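Local coordinates for alkyl hydroperoxide reductase AhpD (Deinococcus radiodurans R1, PDB 6K40), which probably acts as an AhpD-like peroxidase, reducing hydroperoxides as part of the defence against oxidative stress, at residues Phe47-Leu52 with Leu184-Asn189; Lys138-Pro143 with Met173-Asn178. One frame throughout, in Å; residues are numbered along the deposited sequence.

Contact 1 of 2, residues Phe47-Leu52 with Leu184-Asn189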
# COMPACT_ATOMS: atom_id res chain seq x y z
N PHE A 47 4.49 -6.27 20.67
CA PHE A 47 4.45 -6.76 22.04
C PHE A 47 5.81 -6.62 22.72
O PHE A 47 5.88 -6.56 23.95
CB PHE A 47 4.01 -8.22 22.07
CG PHE A 47 2.55 -8.43 21.76
CD1 PHE A 47 1.70 -7.35 21.58
CD2 PHE A 47 2.03 -9.71 21.64
CE1 PHE A 47 0.36 -7.54 21.29
CE2 PHE A 47 0.70 -9.91 21.35
CZ PHE A 47 -0.14 -8.83 21.18
N ARG A 48 6.89 -6.61 21.94
CA ARG A 48 8.22 -6.39 22.50
C ARG A 48 8.55 -4.91 22.59
O ARG A 48 9.04 -4.44 23.63
CB ARG A 48 9.28 -7.10 21.65
CG ARG A 48 9.14 -8.61 21.59
CD ARG A 48 10.44 -9.25 21.12
NE ARG A 48 10.30 -10.69 20.93
CZ ARG A 48 10.39 -11.58 21.91
NH1 ARG A 48 10.61 -11.19 23.15
NH2 ARG A 48 10.25 -12.87 21.64
N ALA A 49 8.28 -4.16 21.52
CA ALA A 49 8.73 -2.77 21.45
C ALA A 49 7.91 -1.86 22.36
O ALA A 49 8.47 -1.12 23.17
CB ALA A 49 8.68 -2.29 20.01
N GLN A 50 6.58 -1.90 22.23
CA GLN A 50 5.75 -0.98 23.00
C GLN A 50 5.68 -1.33 24.48
O GLN A 50 5.21 -0.50 25.27
CB GLN A 50 4.34 -0.96 22.41
CG GLN A 50 3.60 0.34 22.62
CD GLN A 50 2.28 0.36 21.88
OE1 GLN A 50 2.22 0.10 20.68
NE2 GLN A 50 1.20 0.68 22.60
N ALA A 51 6.15 -2.51 24.88
CA ALA A 51 6.03 -2.96 26.26
C ALA A 51 7.10 -2.39 27.17
O ALA A 51 7.22 -2.85 28.31
CB ALA A 51 6.06 -4.49 26.31
N LEU A 52 7.89 -1.41 26.71
CA LEU A 52 8.91 -0.82 27.56
C LEU A 52 8.29 -0.21 28.82
O LEU A 52 8.88 -0.26 29.90
CB LEU A 52 9.69 0.24 26.79
CG LEU A 52 10.82 0.96 27.53
CD1 LEU A 52 11.99 0.01 27.77
CD2 LEU A 52 11.27 2.19 26.76
N LEU A 184 7.97 5.50 16.60
CA LEU A 184 8.99 4.72 17.30
C LEU A 184 9.63 3.64 16.44
O LEU A 184 10.41 2.83 16.96
CB LEU A 184 8.39 4.11 18.56
CG LEU A 184 7.78 5.15 19.50
CD1 LEU A 184 7.14 4.47 20.69
CD2 LEU A 184 8.83 6.15 19.95
N GLY A 185 9.35 3.62 15.14
CA GLY A 185 10.04 2.72 14.22
C GLY A 185 9.79 1.25 14.43
O GLY A 185 10.72 0.44 14.34
N PHE A 186 8.54 0.86 14.68
CA PHE A 186 8.20 -0.54 14.84
C PHE A 186 8.26 -1.27 13.50
O PHE A 186 7.96 -0.70 12.45
CB PHE A 186 6.82 -0.69 15.47
CG PHE A 186 6.73 -0.18 16.89
CD1 PHE A 186 7.86 0.28 17.56
CD2 PHE A 186 5.51 -0.17 17.56
CE1 PHE A 186 7.77 0.75 18.85
CE2 PHE A 186 5.42 0.30 18.86
CZ PHE A 186 6.55 0.76 19.51
N VAL A 187 8.66 -2.54 13.55
CA VAL A 187 8.89 -3.35 12.36
C VAL A 187 7.97 -4.56 12.42
O VAL A 187 8.01 -5.29 13.41
CB VAL A 187 10.36 -3.79 12.22
CG1 VAL A 187 10.57 -4.54 10.92
CG2 VAL A 187 11.28 -2.59 12.32
N PRO A 188 7.16 -4.82 11.40
CA PRO A 188 6.29 -6.00 11.43
C PRO A 188 7.07 -7.29 11.26
O PRO A 188 8.09 -7.34 10.57
CB PRO A 188 5.34 -5.77 10.25
CG PRO A 188 6.11 -4.91 9.31
CD PRO A 188 7.02 -4.05 10.15
N ASN A 189 6.58 -8.34 11.91
CA ASN A 189 7.22 -9.64 11.83
C ASN A 189 7.19 -10.15 10.39
O ASN A 189 6.22 -9.91 9.66
CB ASN A 189 6.52 -10.65 12.75
CG ASN A 189 6.54 -10.23 14.20
OD1 ASN A 189 5.83 -9.31 14.60
ND2 ASN A 189 7.35 -10.91 15.01

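Contact 2 of 2, residues Lys138-Pro143 with Met173-Asn178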
# COMPACT_ATOMS: atom_id res chain seq x y z
N LYS A 138 -12.42 10.07 5.74
CA LYS A 138 -12.69 11.43 6.19
C LYS A 138 -12.25 11.64 7.63
O LYS A 138 -11.64 12.67 7.96
CB LYS A 138 -14.17 11.76 6.03
CG LYS A 138 -14.42 13.26 5.98
CD LYS A 138 -15.87 13.64 6.27
CE LYS A 138 -15.97 15.11 6.66
NZ LYS A 138 -17.30 15.70 6.37
N LEU A 139 -12.53 10.67 8.51
CA LEU A 139 -12.16 10.82 9.91
C LEU A 139 -10.65 10.78 10.11
O LEU A 139 -10.14 11.40 11.05
CB LEU A 139 -12.84 9.73 10.75
CG LEU A 139 -12.72 9.84 12.28
CD1 LEU A 139 -13.19 11.20 12.77
CD2 LEU A 139 -13.50 8.73 12.97
N THR A 140 -9.93 10.08 9.24
CA THR A 140 -8.47 10.06 9.34
C THR A 140 -7.86 11.35 8.81
O THR A 140 -6.96 11.91 9.45
CB THR A 140 -7.91 8.86 8.58
OG1 THR A 140 -8.41 7.65 9.16
CG2 THR A 140 -6.38 8.85 8.65
N LEU A 141 -8.32 11.83 7.66
CA LEU A 141 -7.65 12.94 6.99
C LEU A 141 -8.20 14.31 7.39
O LEU A 141 -7.43 15.28 7.42
CB LEU A 141 -7.76 12.78 5.48
CG LEU A 141 -7.08 11.55 4.88
CD1 LEU A 141 -7.24 11.53 3.36
CD2 LEU A 141 -5.61 11.51 5.27
N ARG A 142 -9.48 14.41 7.71
CA ARG A 142 -10.12 15.69 8.02
C ARG A 142 -10.99 15.59 9.27
O ARG A 142 -12.20 15.80 9.21
CB ARG A 142 -10.94 16.18 6.83
CG ARG A 142 -10.13 16.49 5.58
CD ARG A 142 -11.03 16.77 4.38
NE ARG A 142 -11.62 15.55 3.83
CZ ARG A 142 -12.92 15.39 3.59
NH1 ARG A 142 -13.77 16.37 3.86
NH2 ARG A 142 -13.36 14.25 3.09
N PRO A 143 -10.39 15.27 10.42
CA PRO A 143 -11.21 15.09 11.63
C PRO A 143 -12.00 16.33 12.04
O PRO A 143 -13.06 16.20 12.65
CB PRO A 143 -10.18 14.71 12.70
CG PRO A 143 -8.89 15.27 12.20
CD PRO A 143 -8.95 15.13 10.71
N MET A 173 -8.64 4.42 16.92
CA MET A 173 -7.61 3.59 17.54
C MET A 173 -6.50 3.27 16.56
O MET A 173 -5.33 3.17 16.95
CB MET A 173 -8.25 2.31 18.08
CG MET A 173 -7.28 1.25 18.60
SD MET A 173 -6.08 1.84 19.81
CE MET A 173 -7.12 2.73 20.95
N PHE A 174 -6.82 3.13 15.28
CA PHE A 174 -5.74 2.91 14.34
C PHE A 174 -5.05 4.21 13.97
O PHE A 174 -3.84 4.20 13.70
CB PHE A 174 -6.25 2.16 13.11
CG PHE A 174 -6.32 0.68 13.34
CD1 PHE A 174 -5.17 -0.09 13.30
CD2 PHE A 174 -7.52 0.08 13.69
CE1 PHE A 174 -5.22 -1.44 13.55
CE2 PHE A 174 -7.57 -1.28 13.94
CZ PHE A 174 -6.42 -2.04 13.88
N ASN A 175 -5.76 5.34 14.04
CA ASN A 175 -5.06 6.62 13.98
C ASN A 175 -4.08 6.78 15.13
O ASN A 175 -3.10 7.53 15.01
CB ASN A 175 -6.07 7.77 13.97
CG ASN A 175 -6.48 8.17 12.57
OD1 ASN A 175 -5.75 8.89 11.89
ND2 ASN A 175 -7.63 7.68 12.14
N MET A 176 -4.32 6.10 16.25
CA MET A 176 -3.36 6.12 17.36
C MET A 176 -2.20 5.15 17.14
O MET A 176 -1.03 5.51 17.33
CB MET A 176 -4.07 5.79 18.68
CG MET A 176 -3.08 5.42 19.77
SD MET A 176 -3.63 4.19 20.95
CE MET A 176 -4.52 5.21 22.11
N THR A 177 -2.51 3.90 16.77
CA THR A 177 -1.46 2.90 16.63
C THR A 177 -0.52 3.23 15.48
O THR A 177 0.68 2.98 15.56
CB THR A 177 -2.06 1.50 16.45
OG1 THR A 177 -2.82 1.45 15.24
CG2 THR A 177 -2.94 1.14 17.64
N ASN A 178 -1.06 3.79 14.38
CA ASN A 178 -0.20 4.26 13.30
C ASN A 178 0.83 5.25 13.81
O ASN A 178 2.02 5.15 13.48
CB ASN A 178 -1.06 4.90 12.20
CG ASN A 178 -1.91 3.90 11.46
OD1 ASN A 178 -2.77 4.29 10.66
ND2 ASN A 178 -1.70 2.62 11.72

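Contact 1 of 2, residues Phe47-Leu52 with Leu184-Asn189
F186 lays one face of its ring against the methyl group of A49 and turns part of its rim to Q50. The methyl stands over the face rather than beside it: A49 CB is 3.8 Å from the centroid of the F186 ring, 26° off the ring normal, a CH-pi contact displaced toward the rim. Its closest carbon is F186 CE1, 3.4 Å from A49 CB. Q50 meets the same ring at its rim, near CE2 and CZ. With CG anti to the backbone N (chi1 -152°) and an extended chain beyond, its side chain crosses that of F186 at about a right angle. Q50 CB lies 3.9 Å from F186 CE2, and the amide oxygen OE1 reaches the ring edge in its plane, 3.7 Å from that same CE2. Amide and ring planes differ by 20°. F186 follows G185, whose positive phi takes the chain out of helix 161-184. The contact thus packs helix 45-49 and the residue after A49 on the segment leading to helix 190-194. V180 and S181 of helix 161-184 and Y94 of helix 93-107 also touch F186, while F57 and W60 of helix 54-69 lie against Q50.

Contact 2 of 2, residues Lys138-Pro143 with Met173-Asn178
T140 and N175 join helix 127-141 to helix 161-184 through a single side-chain hydrogen bond. Their CA atoms, 6.7 Å apart, are the nearest CA pair of the two segments. From T140 CB, which lies 3.8 Å from N175 ND2, the side chain forks into two branches that meet different atoms of the same amide. The hydroxyl branch, OG1, is anti to the carbonyl carbon (chi1 -61°) and accepts a hydrogen bond from N175 ND2 at 3.1 Å. At 159° the N-H...O angle is fairly straight, and OG1 lies near the amide plane, 14° out of it. The methyl branch, CG2, is anti to the backbone N and rests 3.3 Å from N175 OD1. T140 therefore meets both ends of the carboxamide, one by a hydrogen bond and the other by van der Waals contact. OG1 is also bonded to the carbonyl oxygen of A136, one turn earlier in its own helix. The surrounding fold is the all-helical one of the AhpD-like carboxymuconolactone decarboxylase family, and a third helix, 76-90, borders this junction: V86 and N90 both touch T140. N90 ND2 is hydrogen-bonded to N175 OD1 and also to the OD1 of N178, one turn further along. The N175 amide is thus held from both ends, since its ND2 is bonded to the carbonyl oxygen of I171 as well as to T140, which should fix the rotation of the group. On the same helix, N178 ND2 continues the polar network to S87 OG, while the N178 side chain packs on C92 and C95, the two cysteines of a CXXC motif such as AhpD proteins carry.

Contact 1 is buried, whereas contact 2 is only partly so, although its centre lies about 11 Å from the centre of the chain and that of contact 1 about 14 Å. Both draw on helix 161-184: contact 2 uses its body, and contact 1 the chain just beyond its end. Along the chain, contact 2 is nested inside the loop closed by contact 1. Their centres are about 20 Å apart and they do not touch. An aromatic ring carries contact 1, where a loop packs on a short helix; a polar pair carries contact 2, where two longer helices approach and backbone carbonyls and a neighbouring asparagine share the polar groups.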